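Pectinesterase 1 (Solanum lycopersicum, PDB 1XG2) hydrolyses the methyl esters of cell-wall pectin, releasing methanol, and may help prepare fruit cell walls for softening during ripening. Local coordinates at residues 3-8 with 33-38; 55-60 with 90-95. All blocks are in the same frame, centred on the assembly; numbering follows the deposited sequence.

Overall arrangement
The two contacts follow each other along one parallel sheet of the right-handed beta-helix of the pectinesterase domain. Interaction 1 pairs strand 5-7 with strand 33-37, at the N-terminal end of the sheet. Interaction 2 pairs strand 55-59 with strand 93-95. Strands 33-37 and 55-59 are themselves neighbours, so the four strands run in unbroken order. The centres of the contacts lie about 10 Å apart. V37 N is 2.8 Å from V58 O, a probable hydrogen bond. Y36 OH is 2.7 Å from D60 OD1, also a probable hydrogen bond. Both contacts lie away from the annotated catalytic and substrate-binding residues, which include the predicted nucleophile D153.

Interaction 1: residues 3-8 with 33-38; sequences ANAVVA and YVIYVK
V34 O takes backbone hydrogen bonds from two successive residues, N4 just before strand 5-7 and A5 at its start. N4 N lies 2.9 Å from V34 O, and A5 N lies 3.2 Å from V34 O. Both donors sit in the carbonyl plane. Further along, the ladder is regular: Y36 N bonds to A5 O, V7 N to Y36 O at 2.7 Å, and K38 N to V7 O. This is a parallel pairing of A5 with I35, V6 with Y36 and V7 with V37.

N4 CB rests over one face of the Y33 ring in a CH-pi contact, 3.7 Å from the ring centroid. Y33 CG is anti to the backbone N (chi1 -177°), which lays one face of the ring against N4 CB. Before the strand begins, A3 CB meets Y36 CB at 3.6 Å. On the face with A5, I35 and V37, V7 uses both branches. Its CG2 touches I35 CG2 at 3.8 Å, and its CG1 lies alongside V37 CG1.

Both strands belong to the beta-alpha-beta unit 5-7, 18-24, 33-37 at the N-terminal end of the beta-helix. Helix 18-24 packs on V7 and I35. Strand 55-59 continues the sheet on the other edge of strand 33-37, where Y33 and I35 touch L55.

Interaction 2: residues 55-60 with 90-95; sequences LMIVGD and QGFILQ
The F92 ring meets I57 at its edge. I57 CD1 lies near the ring plane, 3.8 Å from F92 CE1. L55 O comes at the ring obliquely, 3.4 Å from F92 CD1. F92 CG stands anti to the backbone N (chi1 -174°), and this carries the ring toward I57, with the edge facing CD1. An alanine here would remove the ring and is likely to leave the end of I57 without its aromatic neighbour, opening a gap inside the coil.

On the sheet face of I57 and L94, L94 CD1 packs 3.9 Å from I57 CB and also lies close to I57 O. The opposite sheet face carries M56, V58, I93 and Q95. M56 is extended, and its middle and its end meet different residues. M56 CG touches I93 CG2 at 3.9 Å, whereas the methyl CE reaches the amide of Q95, 3.5 Å from Q95 NE2. V58 and Q95 lie side by side and point the same way, with V58 CG2 3.8 Å from Q95 OE1. These contacts of the amide are packing.

Four backbone hydrogen bonds join the strands in parallel register. I93 N gives to L55 O at 2.9 Å. I57 N then gives to I93 O, Q95 N to I57 O, and G59 N to Q95 O. Thus I93 and Q95 each use both N and O across the contact.

The pairing is one rung-to-rung step of the parallel beta-helix. Strand 33-37 flanks strand 55-59 in the sheet. Strand 46-48, from another sheet of the beta-helix, touches L55, I57 and F92. Helix 18-24 packs on L55 and I57 at V22.

Interaction 1: residues 3-8 with 33-38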
loop_
_atom_site.group_PDB
_atom_site.type_symbol
_atom_site.label_atom_id
_atom_site.label_comp_id
_atom_site.label_asym_id
_atom_site.label_seq_id
_atom_site.Cartn_x
_atom_site.Cartn_y
_atom_site.Cartn_z
ATOM N N ALA A 3 -3.776 23.038 -17.375
ATOM C CA ALA A 3 -4.284 21.661 -17.458
ATOM C C ALA A 3 -4.459 21.194 -18.898
ATOM O O ALA A 3 -4.789 21.991 -19.776
ATOM C CB ALA A 3 -5.612 21.537 -16.714
ATOM N N ASN A 4 -4.236 19.896 -19.123
ATOM C CA ASN A 4 -4.460 19.256 -20.419
ATOM C C ASN A 4 -5.910 18.811 -20.644
ATOM O O ASN A 4 -6.344 18.651 -21.784
ATOM C CB ASN A 4 -3.537 18.043 -20.592
ATOM C CG ASN A 4 -2.063 18.416 -20.518
ATOM O OD1 ASN A 4 -1.464 18.862 -21.506
ATOM N ND2 ASN A 4 -1.477 18.247 -19.352
ATOM N N ALA A 5 -6.650 18.586 -19.567
ATOM C CA ALA A 5 -8.059 18.221 -19.664
ATOM C C ALA A 5 -8.781 18.727 -18.444
ATOM O O ALA A 5 -8.259 18.619 -17.339
ATOM C CB ALA A 5 -8.218 16.716 -19.763
ATOM N N VAL A 6 -9.987 19.255 -18.633
ATOM C CA VAL A 6 -10.747 19.842 -17.541
ATOM C C VAL A 6 -12.038 19.055 -17.350
ATOM O O VAL A 6 -12.723 18.733 -18.317
ATOM C CB VAL A 6 -11.055 21.336 -17.805
ATOM C CG1 VAL A 6 -11.974 21.914 -16.719
ATOM C CG2 VAL A 6 -9.742 22.136 -17.891
ATOM N N VAL A 7 -12.342 18.740 -16.097
ATOM C CA VAL A 7 -13.588 18.094 -15.724
ATOM C C VAL A 7 -14.439 19.104 -14.972
ATOM O O VAL A 7 -13.966 19.757 -14.049
ATOM C CB VAL A 7 -13.335 16.879 -14.836
ATOM C CG1 VAL A 7 -14.645 16.273 -14.367
ATOM C CG2 VAL A 7 -12.472 15.851 -15.569
ATOM N N ALA A 8 -15.695 19.233 -15.373
ATOM C CA ALA A 8 -16.628 20.161 -14.737
ATOM C C ALA A 8 -18.084 19.735 -14.928
ATOM O O ALA A 8 -18.453 19.189 -15.969
ATOM C CB ALA A 8 -16.424 21.569 -15.283
ATOM N N TYR A 33 0.840 14.534 -17.380
ATOM C CA TYR A 33 -0.405 14.933 -18.018
ATOM C C TYR A 33 -1.394 15.305 -16.910
ATOM O O TYR A 33 -1.597 14.528 -16.001
ATOM C CB TYR A 33 -0.955 13.762 -18.824
ATOM C CG TYR A 33 -2.219 14.072 -19.602
ATOM C CD1 TYR A 33 -2.165 14.512 -20.926
ATOM C CD2 TYR A 33 -3.468 13.886 -19.029
ATOM C CE1 TYR A 33 -3.331 14.786 -21.641
ATOM C CE2 TYR A 33 -4.626 14.153 -19.723
ATOM C CZ TYR A 33 -4.559 14.595 -21.034
ATOM O OH TYR A 33 -5.742 14.840 -21.713
ATOM N N VAL A 34 -2.016 16.479 -17.014
ATOM C CA VAL A 34 -2.797 17.049 -15.923
ATOM C C VAL A 34 -4.288 17.111 -16.241
ATOM O O VAL A 34 -4.699 17.732 -17.240
ATOM C CB VAL A 34 -2.306 18.465 -15.585
ATOM C CG1 VAL A 34 -3.068 19.031 -14.363
ATOM C CG2 VAL A 34 -0.819 18.475 -15.319
ATOM N N ILE A 35 -5.090 16.461 -15.398
ATOM C CA ILE A 35 -6.557 16.580 -15.403
ATOM C C ILE A 35 -6.972 17.470 -14.237
ATOM O O ILE A 35 -6.697 17.134 -13.094
ATOM C CB ILE A 35 -7.208 15.186 -15.241
ATOM C CG1 ILE A 35 -6.829 14.270 -16.408
ATOM C CG2 ILE A 35 -8.728 15.303 -15.146
ATOM C CD1 ILE A 35 -7.226 12.812 -16.215
ATOM N N TYR A 36 -7.633 18.591 -14.525
ATOM C CA TYR A 36 -8.134 19.521 -13.514
ATOM C C TYR A 36 -9.624 19.266 -13.330
ATOM O O TYR A 36 -10.363 19.263 -14.293
ATOM C CB TYR A 36 -7.852 20.978 -13.939
ATOM C CG TYR A 36 -8.559 22.069 -13.137
ATOM C CD1 TYR A 36 -8.598 22.041 -11.754
ATOM C CD2 TYR A 36 -9.169 23.150 -13.781
ATOM C CE1 TYR A 36 -9.228 23.051 -11.020
ATOM C CE2 TYR A 36 -9.808 24.168 -13.053
ATOM C CZ TYR A 36 -9.837 24.101 -11.672
ATOM O OH TYR A 36 -10.465 25.092 -10.934
ATOM N N VAL A 37 -10.051 19.040 -12.097
ATOM C CA VAL A 37 -11.439 18.774 -11.775
ATOM C C VAL A 37 -11.991 19.968 -11.014
ATOM O O VAL A 37 -11.610 20.216 -9.862
ATOM C CB VAL A 37 -11.582 17.499 -10.903
ATOM C CG1 VAL A 37 -13.040 17.140 -10.730
ATOM C CG2 VAL A 37 -10.797 16.337 -11.505
ATOM N N LYS A 38 -12.877 20.721 -11.659
ATOM C CA LYS A 38 -13.498 21.891 -11.041
ATOM C C LYS A 38 -14.371 21.519 -9.856
ATOM O O LYS A 38 -14.755 20.356 -9.699
ATOM C CB LYS A 38 -14.336 22.653 -12.062
ATOM C CG LYS A 38 -13.541 23.327 -13.162
ATOM C CD LYS A 38 -14.305 24.571 -13.651
ATOM C CE LYS A 38 -13.762 25.120 -14.959
ATOM N NZ LYS A 38 -14.540 26.320 -15.432
#

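Interaction 2: residues 55-60 with 90-95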
loop_
_atom_site.group_PDB
_atom_site.type_symbol
_atom_site.label_atom_id
_atom_site.label_comp_id
_atom_site.label_asym_id
_atom_site.label_seq_id
_atom_site.Cartn_x
_atom_site.Cartn_y
_atom_site.Cartn_z
ATOM N N LEU A 55 0.048 10.558 -14.613
ATOM C CA LEU A 55 -1.202 11.296 -14.600
ATOM C C LEU A 55 -1.282 12.096 -13.312
ATOM O O LEU A 55 -1.078 11.537 -12.238
ATOM C CB LEU A 55 -2.394 10.337 -14.639
ATOM C CG LEU A 55 -3.408 10.436 -15.771
ATOM C CD1 LEU A 55 -4.655 9.627 -15.412
ATOM C CD2 LEU A 55 -3.786 11.880 -16.083
ATOM N N MET A 56 -1.609 13.379 -13.431
ATOM C CA MET A 56 -1.904 14.233 -12.294
ATOM C C MET A 56 -3.396 14.571 -12.303
ATOM O O MET A 56 -3.918 15.078 -13.293
ATOM C CB MET A 56 -1.086 15.516 -12.367
ATOM C CG MET A 56 -1.369 16.507 -11.237
ATOM S SD MET A 56 -0.176 17.836 -11.260
ATOM C CE MET A 56 -0.495 18.631 -9.737
ATOM N N ILE A 57 -4.087 14.243 -11.217
ATOM C CA ILE A 57 -5.484 14.614 -11.047
ATOM C C ILE A 57 -5.485 15.687 -9.977
ATOM O O ILE A 57 -5.070 15.449 -8.857
ATOM C CB ILE A 57 -6.342 13.406 -10.646
ATOM C CG1 ILE A 57 -6.364 12.385 -11.789
ATOM C CG2 ILE A 57 -7.768 13.839 -10.294
ATOM C CD1 ILE A 57 -7.200 11.144 -11.527
ATOM N N VAL A 58 -5.929 16.882 -10.342
ATOM C CA VAL A 58 -5.887 18.013 -9.429
ATOM C C VAL A 58 -7.257 18.669 -9.395
ATOM O O VAL A 58 -7.842 18.919 -10.440
ATOM C CB VAL A 58 -4.751 19.017 -9.827
ATOM C CG1 VAL A 58 -4.919 19.542 -11.228
ATOM C CG2 VAL A 58 -4.649 20.155 -8.839
ATOM N N GLY A 59 -7.769 18.916 -8.196
ATOM C CA GLY A 59 -9.033 19.596 -8.017
ATOM C C GLY A 59 -8.869 21.071 -7.690
ATOM O O GLY A 59 -7.777 21.645 -7.803
ATOM N N ASP A 60 -9.968 21.668 -7.246
ATOM C CA ASP A 60 -10.058 23.093 -6.945
ATOM C C ASP A 60 -9.751 23.367 -5.473
ATOM O O ASP A 60 -9.977 24.473 -4.985
ATOM C CB ASP A 60 -11.489 23.569 -7.260
ATOM C CG ASP A 60 -11.545 24.677 -8.283
ATOM O OD1 ASP A 60 -10.629 25.529 -8.324
ATOM O OD2 ASP A 60 -12.504 24.767 -9.092
ATOM N N GLN A 90 2.055 4.231 -12.743
ATOM C CA GLN A 90 3.319 4.780 -12.264
ATOM C C GLN A 90 3.361 6.309 -12.361
ATOM O O GLN A 90 2.966 6.858 -13.373
ATOM C CB GLN A 90 4.478 4.195 -13.092
ATOM C CG GLN A 90 5.867 4.645 -12.694
ATOM C CD GLN A 90 6.909 4.293 -13.774
ATOM O OE1 GLN A 90 7.106 3.114 -14.073
ATOM N NE2 GLN A 90 7.547 5.310 -14.361
ATOM N N GLY A 91 3.890 6.965 -11.328
ATOM C CA GLY A 91 4.062 8.417 -11.321
ATOM C C GLY A 91 2.803 9.230 -11.023
ATOM O O GLY A 91 2.828 10.454 -11.160
ATOM N N PHE A 92 1.715 8.558 -10.631
ATOM C CA PHE A 92 0.444 9.192 -10.272
ATOM C C PHE A 92 0.627 10.325 -9.251
ATOM O O PHE A 92 1.375 10.176 -8.302
ATOM C CB PHE A 92 -0.509 8.135 -9.694
ATOM C CG PHE A 92 -1.890 8.641 -9.421
ATOM C CD1 PHE A 92 -2.664 9.154 -10.442
ATOM C CD2 PHE A 92 -2.417 8.606 -8.133
ATOM C CE1 PHE A 92 -3.959 9.628 -10.189
ATOM C CE2 PHE A 92 -3.707 9.064 -7.865
ATOM C CZ PHE A 92 -4.474 9.577 -8.884
ATOM N N ILE A 93 -0.036 11.455 -9.481
ATOM C CA ILE A 93 -0.070 12.566 -8.539
ATOM C C ILE A 93 -1.528 12.928 -8.332
ATOM O O ILE A 93 -2.268 13.095 -9.302
ATOM C CB ILE A 93 0.649 13.797 -9.101
ATOM C CG1 ILE A 93 2.110 13.464 -9.377
ATOM C CG2 ILE A 93 0.486 15.011 -8.142
ATOM C CD1 ILE A 93 2.808 14.524 -10.134
ATOM N N LEU A 94 -1.927 13.026 -7.071
ATOM C CA LEU A 94 -3.264 13.440 -6.692
ATOM C C LEU A 94 -3.102 14.677 -5.815
ATOM O O LEU A 94 -2.277 14.703 -4.883
ATOM C CB LEU A 94 -3.958 12.314 -5.928
ATOM C CG LEU A 94 -5.435 12.525 -5.595
ATOM C CD1 LEU A 94 -6.253 12.450 -6.855
ATOM C CD2 LEU A 94 -5.911 11.502 -4.570
ATOM N N GLN A 95 -3.894 15.702 -6.099
ATOM C CA GLN A 95 -3.700 16.995 -5.449
ATOM C C GLN A 95 -4.966 17.830 -5.368
ATOM O O GLN A 95 -5.800 17.797 -6.276
ATOM C CB GLN A 95 -2.611 17.788 -6.181
ATOM C CG GLN A 95 -2.158 19.067 -5.479
ATOM C CD GLN A 95 -1.134 19.803 -6.293
ATOM O OE1 GLN A 95 -1.452 20.814 -6.949
ATOM N NE2 GLN A 95 0.090 19.289 -6.300
#